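PDB 5WIX: p-47 protein from Clostridium botulinum E1 str. 'BoNT E Beluga', which is of unknown function but adopts a tubular-lipid-binding (TULIP) domain fold resembling bactericidal/permeability-increasing protein, consistent with a role in binding lipids. Local coordinates for residues Cys29-Val34 / Asn200-Leu205; Asp65-Ile70 / Ile80-Lys85; Ile102-Ile107 / Ser140-Lys145. All blocks are in the same frame, centred on the assembly; numbering follows the deposited sequence.

How the interactions relate
Strand 25-30 and helix 31-42 come first in the chain, and their junction, Cys-29 to Val-34, waits some 166 residues for its partner in interaction 1, which pins it to the start of strand 203-210 in a six-stranded antiparallel sheet. The long loop so closed contains both other contacts. Interaction 2 is a local hairpin between strands 58-70 and 78-85. Interaction 3 follows it in series, closing the chain from strand 104-113 to the segment after strand 138-140. Interactions 2 and 3 share one sheet, since strand 78-85 pairs with strand 104-113. Interaction 1 touches interaction 2 where Val-34 and Tyr-204 pack on Ile-69, linking the two sheets.

Interaction 1. Residues Cys29-Val34 / Asn200-Leu205; sequences CSNRVV and NNDGYL
Asn-201 meets Arg-32 at the outer end of this contact, where an antiparallel strand pair of the TULIP-type domain gives way to a helix: strand 25-30 stops at Ser-30 and helix 31-42 starts at once. The guanidinium of Arg-32 swings toward Asn-201 through a bend at chi3 (-56°), and the two side chains cross nearly at right angles. Next along the chain, Asp-202 uses its backbone carbonyl: O accepts from Asn-31 N at 3.1 Å, in the carbonyl plane and on a lone pair, so the first turn of the helix is tied to the strand entrance. The Asp-202 and Asn-31 side chains lie against each other here, in a buried setting.

Gly-203 faces Ser-30 as a non-hydrogen-bonded pair, CA to CA 4.0 Å. Ser-30 is the helix N-cap, and its OG accepts a weak capping bond from Arg-32 N. Tyr-204 then pairs with Cys-29, whose N donates to Tyr-204 O at 2.9 Å in an almost straight bond. With chi1 at 58°, the Tyr-204 ring folds back over its own backbone and reaches toward the first turn of the helix, at Val-34, Cys-29 O lying over one face. Ile-69 and Trp-409 also pack on this ring. Its hydroxyl end is set among Val-34 CB and both methyls, and Val-34 CG1 approaches Tyr-204 CE2 obliquely at 3.4 Å.

Interaction 2. Residues Asp65-Ile70 / Ile80-Lys85; sequences DNWEII and IKIFIK
Glu-68 and Lys-81 hold each other by a reciprocal pair of backbone bonds: Lys-81 N donates to Glu-68 O at 2.8 Å, and Glu-68 N returns the bond to Lys-81 O. Two residues along, Phe-83 N reaches Asn-66 O at 2.9 Å. Phe-83 O takes its main bond from Asp-65 N, also at 2.9 Å, and a long, weak one from Asn-66 N. Asp-65 and Asn-66 thus share one partner, which makes a classic beta bulge at the corner where the chain turns into this strand. At the bulge, the Asp-65 and Lys-85 side chains run side by side in the same direction; their charged ends form a long salt bridge, with OD2 of Asp-65 and NZ of Lys-85 4.0 Å apart, while the Lys-85 methylenes lie along the carboxylate.

The arrangement is a twisted beta hairpin of strands 58-70 and 78-85, and its two faces differ in character. Asn-66, Glu-68, Lys-81 and Phe-83 occupy one. There the Phe-83 ring has Asn-66 O at its edge, and the Glu-68 and Phe-83 side chains cross at a slant, Glu-68 OE1 nearing Phe-83 CZ with the carboxylate turned 27° from the ring plane. Trp-67, Ile-69, Ile-80 and Ile-82 fill the other, buried face. Ile-82 CD1 sits over the indole of Trp-67 in a CH-pi contact, 4.0 Å from the centroid of the five-membered ring. Both chi angles of Ile-82 lie near -50°, curling the methyl over that face. Ile-80 CD1 approaches the benzo part of the indole obliquely, 3.8 Å from Trp-67 CE3. Toward the turn, Ile-80 CG2 packs against Ile-69 CG1, and Val-34 of helix 31-42 touches Ile-69.

Interaction 3. Residues Ile102-Ile107 / Ser140-Lys145; sequences IPILEI and SDLSGK
Ile-104 and Leu-142 carry the backbone hydrogen bonds of this contact. Ile-104 N donates to Leu-142 O at 2.9 Å, in a straight bond that comes in from above the carbonyl plane. In the other direction Ile-104 O accepts twice: from Asp-141 N at 2.7 Å, and from Leu-142 N at 3.2 Å on a lone pair in plane. Two N-H groups therefore grip one carbonyl. Farther along, Gly-144 CA makes a CA-H...O contact with Ile-102 O at 3.5 Å.

Charge gathers at the other end. The side chains of Glu-106 and Asp-141 cross at about a right angle, with their carboxylate planes 72° apart and Asp-141 OD2 against Glu-106 CG. Arg-79 answers these like charges: it forms a salt bridge with Asp-141 OD2 and a weaker, long ion pair with Glu-106 OE1, which probably offsets their repulsion.

The rest is van der Waals packing. Ile-104 CB and Leu-142 CB make an apolar pair at 4.0 Å, and the bend of Lys-145 at chi3 (-68°) carries its NZ across to Ile-104 CD1. Pro-103 CB abuts Ser-143 O at 3.3 Å. Leu-105 CD2 lies near Ser-140 OG, on the side covered by helix 153-159.

With Asp-141 and Leu-142 both facing Ile-104, the arrangement is a classic beta bulge, set where the chain turns a corner at the margin of the antiparallel sheet.

Interaction 1. Residues Cys29-Val34 / Asn200-Leu205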
ATOM      1  N   CYS A  29      10.000   1.341   1.879  1.00 83.22           N
ATOM      2  CA  CYS A  29      11.091   2.131   1.290  1.00 82.17           C
ATOM      3  C   CYS A  29      12.489   1.473   1.389  1.00 83.60           C
ATOM      4  O   CYS A  29      12.834   0.817   2.375  1.00 70.87           O
ATOM      5  CB  CYS A  29      11.138   3.524   1.938  1.00 69.64           C
ATOM      6  SG  CYS A  29      12.279   4.695   1.129  1.00 83.31           S
ATOM      7  N   SER A  30      13.284   1.678   0.345  1.00 85.02           N
ATOM      8  CA  SER A  30      14.648   1.172   0.273  1.00 84.98           C
ATOM      9  C   SER A  30      15.517   1.835   1.324  1.00 95.84           C
ATOM     10  O   SER A  30      15.480   3.058   1.488  1.00 95.51           O
ATOM     11  CB  SER A  30      15.232   1.418  -1.125  1.00 92.90           C
ATOM     12  OG  SER A  30      16.592   1.027  -1.232  1.00 97.52           O
ATOM     13  N   ASN A  31      16.312   1.037   2.032  1.00 96.13           N
ATOM     14  CA  ASN A  31      17.295   1.618   2.939  1.00102.49           C
ATOM     15  C   ASN A  31      18.319   2.395   2.116  1.00 87.85           C
ATOM     16  O   ASN A  31      18.830   3.422   2.565  1.00 90.37           O
ATOM     17  CB  ASN A  31      17.981   0.552   3.815  1.00108.33           C
ATOM     18  CG  ASN A  31      19.044  -0.227   3.068  1.00124.67           C
ATOM     19  OD1 ASN A  31      18.894  -0.547   1.884  1.00131.46           O
ATOM     20  ND2 ASN A  31      20.135  -0.529   3.756  1.00131.90           N
ATOM     21  N   ARG A  32      18.582   1.921   0.897  1.00 75.01           N
ATOM     22  CA  ARG A  32      19.536   2.588   0.017  1.00 86.40           C
ATOM     23  C   ARG A  32      19.096   4.034  -0.203  1.00100.98           C
ATOM     24  O   ARG A  32      19.928   4.923  -0.391  1.00105.87           O
ATOM     25  CB  ARG A  32      19.684   1.839  -1.321  1.00 87.80           C
ATOM     26  CG  ARG A  32      20.172   0.380  -1.210  1.00 99.08           C
ATOM     27  CD  ARG A  32      20.900  -0.114  -2.477  1.00111.78           C
ATOM     28  NE  ARG A  32      20.093   0.019  -3.692  1.00133.23           N
ATOM     29  CZ  ARG A  32      19.339  -0.949  -4.215  1.00133.86           C
ATOM     30  NH1 ARG A  32      19.281  -2.141  -3.632  1.00119.16           N
ATOM     31  NH2 ARG A  32      18.640  -0.722  -5.327  1.00130.86           N
ATOM     32  N   VAL A  33      17.785   4.259  -0.129  1.00105.13           N
ATOM     33  CA  VAL A  33      17.190   5.583  -0.302  1.00109.78           C
ATOM     34  C   VAL A  33      17.346   6.486   0.922  1.00101.08           C
ATOM     35  O   VAL A  33      17.920   7.580   0.834  1.00 99.39           O
ATOM     36  CB  VAL A  33      15.693   5.462  -0.646  1.00106.84           C
ATOM     37  CG1 VAL A  33      14.994   6.822  -0.564  1.00 96.53           C
ATOM     38  CG2 VAL A  33      15.540   4.856  -2.026  1.00107.31           C
ATOM     39  N   VAL A  34      16.830   6.033   2.057  1.00 93.74           N
ATOM     40  CA  VAL A  34      16.868   6.843   3.267  1.00104.18           C
ATOM     41  C   VAL A  34      18.292   7.095   3.780  1.00115.23           C
ATOM     42  O   VAL A  34      18.584   8.194   4.253  1.00129.86           O
ATOM     43  CB  VAL A  34      16.028   6.194   4.371  1.00101.56           C
ATOM     44  CG1 VAL A  34      16.330   4.723   4.429  1.00100.93           C
ATOM     45  CG2 VAL A  34      16.277   6.877   5.725  1.00101.95           C
ATOM     46  N   ASN A 200      21.266  -9.891   0.855  1.00176.92           N
ATOM     47  CA  ASN A 200      21.590  -8.816   1.785  1.00179.05           C
ATOM     48  C   ASN A 200      20.714  -7.546   1.724  1.00171.21           C
ATOM     49  O   ASN A 200      20.204  -7.126   2.759  1.00188.26           O
ATOM     50  CB  ASN A 200      23.055  -8.412   1.640  1.00181.86           C
ATOM     51  CG  ASN A 200      23.472  -7.404   2.691  1.00182.32           C
ATOM     52  OD1 ASN A 200      23.603  -6.216   2.396  1.00188.38           O
ATOM     53  ND2 ASN A 200      23.658  -7.866   3.933  1.00172.17           N
ATOM     54  N   ASN A 201      20.541  -6.917   0.562  1.00133.79           N
ATOM     55  CA  ASN A 201      19.927  -5.585   0.552  1.00116.16           C
ATOM     56  C   ASN A 201      18.480  -5.595   1.019  1.00149.15           C
ATOM     57  O   ASN A 201      17.835  -6.637   0.993  1.00168.91           O
ATOM     58  CB  ASN A 201      20.023  -4.949  -0.837  1.00125.35           C
ATOM     59  CG  ASN A 201      21.295  -4.155  -1.031  1.00140.86           C
ATOM     60  OD1 ASN A 201      21.914  -3.701  -0.069  1.00145.91           O
ATOM     61  ND2 ASN A 201      21.701  -3.994  -2.286  1.00138.88           N
ATOM     62  N   ASP A 202      17.978  -4.435   1.448  1.00149.41           N
ATOM     63  CA  ASP A 202      16.697  -4.384   2.152  1.00146.10           C
ATOM     64  C   ASP A 202      15.987  -3.059   2.134  1.00157.97           C
ATOM     65  O   ASP A 202      16.559  -2.025   1.804  1.00159.25           O
ATOM     66  CB  ASP A 202      16.894  -4.792   3.605  1.00167.23           C
ATOM     67  CG  ASP A 202      18.210  -4.245   4.206  1.00184.59           C
ATOM     68  OD1 ASP A 202      19.101  -3.780   3.426  1.00187.96           O
ATOM     69  OD2 ASP A 202      18.362  -4.290   5.468  1.00186.16           O
ATOM     70  N   GLY A 203      14.711  -3.127   2.483  1.00178.88           N
ATOM     71  CA  GLY A 203      13.896  -1.950   2.641  1.00174.56           C
ATOM     72  C   GLY A 203      13.072  -2.110   3.892  1.00165.60           C
ATOM     73  O   GLY A 203      12.528  -3.180   4.145  1.00166.49           O
ATOM     74  N   TYR A 204      12.992  -1.054   4.688  1.00 85.10           N
ATOM     75  CA  TYR A 204      12.099  -1.076   5.822  1.00 84.81           C
ATOM     76  C   TYR A 204      10.772  -0.540   5.407  1.00112.36           C
ATOM     77  O   TYR A 204      10.601  -0.092   4.278  1.00127.38           O
ATOM     78  CB  TYR A 204      12.614  -0.271   6.999  1.00122.00           C
ATOM     79  CG  TYR A 204      12.897   1.191   6.756  1.00126.40           C
ATOM     80  CD1 TYR A 204      11.874   2.091   6.487  1.00132.81           C
ATOM     81  CD2 TYR A 204      14.190   1.686   6.872  1.00122.65           C
ATOM     82  CE1 TYR A 204      12.139   3.428   6.293  1.00150.48           C
ATOM     83  CE2 TYR A 204      14.465   3.021   6.689  1.00130.33           C
ATOM     84  CZ  TYR A 204      13.440   3.890   6.396  1.00153.76           C
ATOM     85  OH  TYR A 204      13.714   5.227   6.208  1.00166.24           O
ATOM     86  N   LEU A 205       9.834  -0.537   6.340  1.00 91.33           N
ATOM     87  CA  LEU A 205       8.479  -0.406   5.937  1.00 79.48           C
ATOM     88  C   LEU A 205       7.478  -0.229   7.055  1.00 95.07           C
ATOM     89  O   LEU A 205       7.763  -0.476   8.206  1.00 83.32           O
ATOM     90  CB  LEU A 205       8.122  -1.624   5.106  1.00 78.49           C
ATOM     91  CG  LEU A 205       8.413  -3.040   5.538  1.00 80.39           C
ATOM     92  CD1 LEU A 205       7.213  -3.682   6.201  1.00 93.02           C
ATOM     93  CD2 LEU A 205       8.782  -3.766   4.293  1.00 79.97           C
TER

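Interaction 2. Residues Asp65-Ile70 / Ile80-Lys85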
ATOM      1  N   ASP A  65      30.642  11.267  11.375  1.00116.00           N
ATOM      2  CA  ASP A  65      30.912  11.219   9.941  1.00124.77           C
ATOM      3  C   ASP A  65      29.657  10.820   9.140  1.00126.94           C
ATOM      4  O   ASP A  65      29.236  11.526   8.221  1.00120.83           O
ATOM      5  CB  ASP A  65      32.058  10.233   9.670  1.00136.69           C
ATOM      6  CG  ASP A  65      32.498  10.220   8.217  1.00153.85           C
ATOM      7  OD1 ASP A  65      32.813  11.303   7.680  1.00163.69           O
ATOM      8  OD2 ASP A  65      32.533   9.124   7.612  1.00157.44           O
ATOM      9  N   ASN A  66      29.058   9.690   9.507  1.00133.79           N
ATOM     10  CA  ASN A  66      27.898   9.153   8.805  1.00128.12           C
ATOM     11  C   ASN A  66      27.149   8.133   9.663  1.00123.73           C
ATOM     12  O   ASN A  66      27.753   7.490  10.531  1.00129.34           O
ATOM     13  CB  ASN A  66      28.334   8.499   7.492  1.00129.09           C
ATOM     14  CG  ASN A  66      27.163   8.176   6.584  1.00133.40           C
ATOM     15  OD1 ASN A  66      26.183   8.922   6.526  1.00131.78           O
ATOM     16  ND2 ASN A  66      27.257   7.054   5.876  1.00135.92           N
ATOM     17  N   TRP A  67      25.837   8.001   9.447  1.00107.10           N
ATOM     18  CA  TRP A  67      25.084   6.860   9.984  1.00 90.67           C
ATOM     19  C   TRP A  67      24.520   6.062   8.812  1.00 95.56           C
ATOM     20  O   TRP A  67      24.169   6.622   7.765  1.00108.63           O
ATOM     21  CB  TRP A  67      23.945   7.279  10.921  1.00 84.98           C
ATOM     22  CG  TRP A  67      24.350   8.078  12.119  1.00 91.41           C
ATOM     23  CD1 TRP A  67      25.571   8.620  12.365  1.00108.58           C
ATOM     24  CD2 TRP A  67      23.523   8.433  13.231  1.00 85.98           C
ATOM     25  NE1 TRP A  67      25.562   9.291  13.561  1.00117.12           N
ATOM     26  CE2 TRP A  67      24.309   9.193  14.116  1.00102.09           C
ATOM     27  CE3 TRP A  67      22.195   8.188  13.572  1.00 88.99           C
ATOM     28  CZ2 TRP A  67      23.821   9.703  15.310  1.00101.14           C
ATOM     29  CZ3 TRP A  67      21.704   8.699  14.757  1.00 91.91           C
ATOM     30  CH2 TRP A  67      22.516   9.446  15.609  1.00 99.40           C
ATOM     31  N   GLU A  68      24.424   4.752   8.993  1.00 92.20           N
ATOM     32  CA  GLU A  68      24.083   3.865   7.891  1.00 98.49           C
ATOM     33  C   GLU A  68      23.243   2.711   8.402  1.00 99.52           C
ATOM     34  O   GLU A  68      23.720   1.860   9.159  1.00102.17           O
ATOM     35  CB  GLU A  68      25.355   3.355   7.206  1.00114.06           C
ATOM     36  CG  GLU A  68      25.142   2.406   6.044  1.00107.94           C
ATOM     37  CD  GLU A  68      26.461   1.880   5.504  1.00113.47           C
ATOM     38  OE1 GLU A  68      27.412   2.682   5.370  1.00109.48           O
ATOM     39  OE2 GLU A  68      26.551   0.662   5.236  1.00114.90           O
ATOM     40  N   ILE A  69      21.981   2.708   7.998  1.00 96.72           N
ATOM     41  CA  ILE A  69      21.041   1.677   8.409  1.00 95.67           C
ATOM     42  C   ILE A  69      21.432   0.355   7.748  1.00 87.64           C
ATOM     43  O   ILE A  69      21.846   0.343   6.577  1.00 78.39           O
ATOM     44  CB  ILE A  69      19.608   2.087   8.031  1.00 90.22           C
ATOM     45  CG1 ILE A  69      19.396   3.553   8.406  1.00 93.54           C
ATOM     46  CG2 ILE A  69      18.580   1.186   8.706  1.00 72.27           C
ATOM     47  CD1 ILE A  69      18.162   4.163   7.809  1.00104.63           C
ATOM     48  N   ILE A  70      21.345  -0.744   8.498  1.00 73.42           N
ATOM     49  CA  ILE A  70      21.723  -2.055   7.966  1.00 84.16           C
ATOM     50  C   ILE A  70      20.724  -3.120   8.392  1.00 85.49           C
ATOM     51  O   ILE A  70      19.804  -2.856   9.177  1.00 93.67           O
ATOM     52  CB  ILE A  70      23.175  -2.513   8.413  1.00 86.13           C
ATOM     53  CG1 ILE A  70      23.213  -2.953   9.884  1.00 93.69           C
ATOM     54  CG2 ILE A  70      24.225  -1.437   8.126  1.00 76.66           C
ATOM     55  CD1 ILE A  70      24.499  -3.694  10.293  1.00 92.10           C
ATOM     56  N   ILE A  80      21.876   0.177  13.083  1.00 74.58           N
ATOM     57  CA  ILE A  80      22.633   1.145  12.303  1.00 89.67           C
ATOM     58  C   ILE A  80      24.113   1.206  12.651  1.00 91.25           C
ATOM     59  O   ILE A  80      24.510   1.084  13.804  1.00100.86           O
ATOM     60  CB  ILE A  80      22.045   2.573  12.436  1.00 99.19           C
ATOM     61  CG1 ILE A  80      22.099   3.060  13.879  1.00100.61           C
ATOM     62  CG2 ILE A  80      20.601   2.629  11.921  1.00 97.61           C
ATOM     63  CD1 ILE A  80      21.615   4.477  14.025  1.00107.12           C
ATOM     64  N   LYS A  81      24.910   1.393  11.609  1.00 87.01           N
ATOM     65  CA  LYS A  81      26.352   1.525  11.687  1.00 86.12           C
ATOM     66  C   LYS A  81      26.707   2.988  11.982  1.00 93.10           C
ATOM     67  O   LYS A  81      26.277   3.888  11.272  1.00106.62           O
ATOM     68  CB  LYS A  81      26.974   1.047  10.364  1.00 92.02           C
ATOM     69  CG  LYS A  81      28.431   0.650  10.400  1.00 92.31           C
ATOM     70  CD  LYS A  81      28.889   0.091   9.040  1.00 96.88           C
ATOM     71  CE  LYS A  81      28.273  -1.280   8.726  1.00 99.62           C
ATOM     72  NZ  LYS A  81      29.154  -2.074   7.804  1.00 96.39           N
ATOM     73  N   ILE A  82      27.482   3.227  13.033  1.00104.00           N
ATOM     74  CA  ILE A  82      27.862   4.587  13.406  1.00103.19           C
ATOM     75  C   ILE A  82      29.332   4.872  13.050  1.00107.18           C
ATOM     76  O   ILE A  82      30.241   4.219  13.556  1.00101.05           O
ATOM     77  CB  ILE A  82      27.642   4.831  14.916  1.00 92.94           C
ATOM     78  CG1 ILE A  82      26.246   4.376  15.327  1.00 85.92           C
ATOM     79  CG2 ILE A  82      27.796   6.290  15.251  1.00 87.05           C
ATOM     80  CD1 ILE A  82      25.169   5.030  14.539  1.00 84.69           C
ATOM     81  N   PHE A  83      29.563   5.837  12.166  1.00106.74           N
ATOM     82  CA  PHE A  83      30.924   6.211  11.801  1.00 97.33           C
ATOM     83  C   PHE A  83      31.334   7.483  12.545  1.00112.76           C
ATOM     84  O   PHE A  83      30.802   8.564  12.276  1.00116.41           O
ATOM     85  CB  PHE A  83      31.066   6.450  10.290  1.00 94.10           C
ATOM     86  CG  PHE A  83      30.775   5.243   9.424  1.00110.93           C
ATOM     87  CD1 PHE A  83      31.781   4.672   8.654  1.00114.31           C
ATOM     88  CD2 PHE A  83      29.494   4.712   9.336  1.00108.96           C
ATOM     89  CE1 PHE A  83      31.520   3.581   7.836  1.00118.82           C
ATOM     90  CE2 PHE A  83      29.228   3.619   8.524  1.00112.65           C
ATOM     91  CZ  PHE A  83      30.239   3.056   7.771  1.00116.20           C
ATOM     92  N   ILE A  84      32.271   7.362  13.479  1.00116.78           N
ATOM     93  CA  ILE A  84      32.840   8.541  14.115  1.00111.33           C
ATOM     94  C   ILE A  84      34.090   8.914  13.347  1.00130.52           C
ATOM     95  O   ILE A  84      34.824   8.027  12.925  1.00149.13           O
ATOM     96  CB  ILE A  84      33.173   8.283  15.591  1.00100.94           C
ATOM     97  CG1 ILE A  84      32.175   7.280  16.185  1.00102.76           C
ATOM     98  CG2 ILE A  84      33.211   9.591  16.367  1.00 98.42           C
ATOM     99  CD1 ILE A  84      32.193   7.181  17.698  1.00 93.00           C
ATOM    100  N   LYS A  85      34.338  10.203  13.137  1.00137.83           N
ATOM    101  CA  LYS A  85      35.575  10.592  12.463  1.00153.18           C
ATOM    102  C   LYS A  85      36.392  11.580  13.302  1.00153.13           C
ATOM    103  O   LYS A  85      37.526  11.911  12.960  1.00154.20           O
ATOM    104  CB  LYS A  85      35.279  11.175  11.079  1.00156.97           C
ATOM    105  CG  LYS A  85      36.349  10.839  10.044  1.00167.09           C
ATOM    106  CD  LYS A  85      35.813   9.950   8.925  1.00169.86           C
ATOM    107  CE  LYS A  85      36.924   9.544   7.959  1.00171.55           C
ATOM    108  NZ  LYS A  85      36.394   8.947   6.697  1.00169.35           N
TER

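Interaction 3. Residues Ile102-Ile107 / Ser140-Lys145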
ATOM      1  N   ILE A 102      33.864   2.386  14.899  1.00105.91           N
ATOM      2  CA  ILE A 102      32.600   2.190  14.208  1.00102.77           C
ATOM      3  C   ILE A 102      31.682   1.242  14.983  1.00 98.52           C
ATOM      4  O   ILE A 102      31.683   0.024  14.751  1.00 87.77           O
ATOM      5  CB  ILE A 102      32.827   1.669  12.782  1.00 96.56           C
ATOM      6  CG1 ILE A 102      33.842   2.559  12.063  1.00 97.19           C
ATOM      7  CG2 ILE A 102      31.517   1.643  12.023  1.00 88.43           C
ATOM      8  CD1 ILE A 102      34.201   2.086  10.684  1.00109.36           C
ATOM      9  N   PRO A 103      30.911   1.812  15.928  1.00 92.27           N
ATOM     10  CA  PRO A 103      29.962   1.048  16.739  1.00 83.82           C
ATOM     11  C   PRO A 103      28.717   0.671  15.962  1.00 99.81           C
ATOM     12  O   PRO A 103      28.343   1.338  14.988  1.00 89.37           O
ATOM     13  CB  PRO A 103      29.618   2.004  17.889  1.00 84.04           C
ATOM     14  CG  PRO A 103      29.952   3.361  17.400  1.00 85.78           C
ATOM     15  CD  PRO A 103      31.040   3.211  16.381  1.00 87.26           C
ATOM     16  N   ILE A 104      28.073  -0.402  16.395  1.00 95.58           N
ATOM     17  CA  ILE A 104      26.835  -0.814  15.765  1.00 92.83           C
ATOM     18  C   ILE A 104      25.723  -0.915  16.794  1.00 94.08           C
ATOM     19  O   ILE A 104      25.795  -1.693  17.761  1.00 95.08           O
ATOM     20  CB  ILE A 104      27.005  -2.145  15.035  1.00 94.38           C
ATOM     21  CG1 ILE A 104      28.017  -1.982  13.893  1.00 88.43           C
ATOM     22  CG2 ILE A 104      25.664  -2.646  14.535  1.00 95.64           C
ATOM     23  CD1 ILE A 104      28.015  -3.118  12.897  1.00 81.64           C
ATOM     24  N   LEU A 105      24.701  -0.103  16.568  1.00 88.77           N
ATOM     25  CA  LEU A 105      23.579   0.037  17.482  1.00 87.66           C
ATOM     26  C   LEU A 105      22.304  -0.528  16.891  1.00 91.94           C
ATOM     27  O   LEU A 105      22.186  -0.688  15.679  1.00102.14           O
ATOM     28  CB  LEU A 105      23.362   1.511  17.822  1.00 85.81           C
ATOM     29  CG  LEU A 105      24.654   2.251  18.140  1.00 80.69           C
ATOM     30  CD1 LEU A 105      24.443   3.757  18.216  1.00 84.48           C
ATOM     31  CD2 LEU A 105      25.155   1.709  19.455  1.00 95.53           C
ATOM     32  N   GLU A 106      21.356  -0.833  17.764  1.00 91.91           N
ATOM     33  CA  GLU A 106      19.970  -1.043  17.372  1.00 85.84           C
ATOM     34  C   GLU A 106      19.163   0.028  18.074  1.00 97.66           C
ATOM     35  O   GLU A 106      19.338   0.234  19.278  1.00101.49           O
ATOM     36  CB  GLU A 106      19.462  -2.432  17.759  1.00 72.60           C
ATOM     37  CG  GLU A 106      19.790  -3.524  16.763  1.00 74.27           C
ATOM     38  CD  GLU A 106      19.128  -4.835  17.146  1.00 95.91           C
ATOM     39  OE1 GLU A 106      18.846  -5.653  16.241  1.00107.77           O
ATOM     40  OE2 GLU A 106      18.878  -5.041  18.356  1.00 97.53           O
ATOM     41  N   ILE A 107      18.304   0.727  17.332  1.00 95.35           N
ATOM     42  CA  ILE A 107      17.496   1.800  17.912  1.00102.99           C
ATOM     43  C   ILE A 107      16.003   1.711  17.562  1.00112.77           C
ATOM     44  O   ILE A 107      15.621   1.109  16.554  1.00107.54           O
ATOM     45  CB  ILE A 107      18.000   3.184  17.467  1.00 96.07           C
ATOM     46  CG1 ILE A 107      19.516   3.203  17.350  1.00 77.15           C
ATOM     47  CG2 ILE A 107      17.569   4.241  18.454  1.00102.94           C
ATOM     48  CD1 ILE A 107      20.078   4.598  17.247  1.00 84.95           C
ATOM     49  N   SER A 140      23.479  -2.002  22.255  1.00 89.65           N
ATOM     50  CA  SER A 140      24.770  -1.959  21.592  1.00 83.74           C
ATOM     51  C   SER A 140      25.099  -3.361  21.081  1.00 90.22           C
ATOM     52  O   SER A 140      25.081  -4.341  21.852  1.00 97.64           O
ATOM     53  CB  SER A 140      25.847  -1.450  22.557  1.00 80.46           C
ATOM     54  OG  SER A 140      26.938  -0.890  21.858  1.00 82.35           O
ATOM     55  N   ASP A 141      25.368  -3.475  19.782  1.00 85.56           N
ATOM     56  CA  ASP A 141      25.588  -4.797  19.207  1.00 84.91           C
ATOM     57  C   ASP A 141      27.052  -5.068  19.115  1.00 89.71           C
ATOM     58  O   ASP A 141      27.529  -6.071  19.631  1.00 95.35           O
ATOM     59  CB  ASP A 141      24.952  -4.929  17.832  1.00 75.18           C
ATOM     60  CG  ASP A 141      23.457  -4.770  17.879  1.00114.53           C
ATOM     61  OD1 ASP A 141      22.887  -4.835  18.985  1.00121.23           O
ATOM     62  OD2 ASP A 141      22.842  -4.575  16.814  1.00146.99           O
ATOM     63  N   LEU A 142      27.755  -4.167  18.440  1.00 88.21           N
ATOM     64  CA  LEU A 142      29.212  -4.182  18.404  1.00 89.78           C
ATOM     65  C   LEU A 142      29.698  -2.871  18.925  1.00 99.69           C
ATOM     66  O   LEU A 142      29.016  -1.860  18.769  1.00115.51           O
ATOM     67  CB  LEU A 142      29.726  -4.387  17.002  1.00 95.53           C
ATOM     68  CG  LEU A 142      30.122  -5.817  16.731  1.00113.57           C
ATOM     69  CD1 LEU A 142      30.263  -5.958  15.246  1.00134.63           C
ATOM     70  CD2 LEU A 142      31.418  -6.109  17.451  1.00118.51           C
ATOM     71  N   SER A 143      30.880  -2.859  19.515  1.00 85.75           N
ATOM     72  CA  SER A 143      31.303  -1.674  20.234  1.00 83.24           C
ATOM     73  C   SER A 143      32.118  -0.747  19.362  1.00 84.84           C
ATOM     74  O   SER A 143      32.061   0.469  19.533  1.00 85.54           O
ATOM     75  CB  SER A 143      32.078  -2.087  21.468  1.00 83.90           C
ATOM     76  OG  SER A 143      32.511  -0.904  22.115  1.00124.61           O
ATOM     77  N   GLY A 144      32.855  -1.316  18.413  1.00100.47           N
ATOM     78  CA  GLY A 144      33.720  -0.531  17.554  1.00109.40           C
ATOM     79  C   GLY A 144      34.624  -1.401  16.719  1.00124.99           C
ATOM     80  O   GLY A 144      34.896  -2.547  17.059  1.00122.67           O
ATOM     81  N   LYS A 145      35.062  -0.868  15.587  1.00133.96           N
ATOM     82  CA  LYS A 145      35.872  -1.643  14.658  1.00125.06           C
ATOM     83  C   LYS A 145      36.962  -0.783  14.032  1.00114.01           C
ATOM     84  O   LYS A 145      36.694   0.274  13.471  1.00110.63           O
ATOM     85  CB  LYS A 145      34.991  -2.256  13.571  1.00103.14           C
ATOM     86  CG  LYS A 145      34.061  -3.328  14.108  1.00115.68           C
ATOM     87  CD  LYS A 145      33.354  -4.076  13.019  1.00119.69           C
ATOM     88  CE  LYS A 145      32.372  -3.167  12.312  1.00 86.59           C
ATOM     89  NZ  LYS A 145      31.572  -3.921  11.305  1.00 98.31           N
TER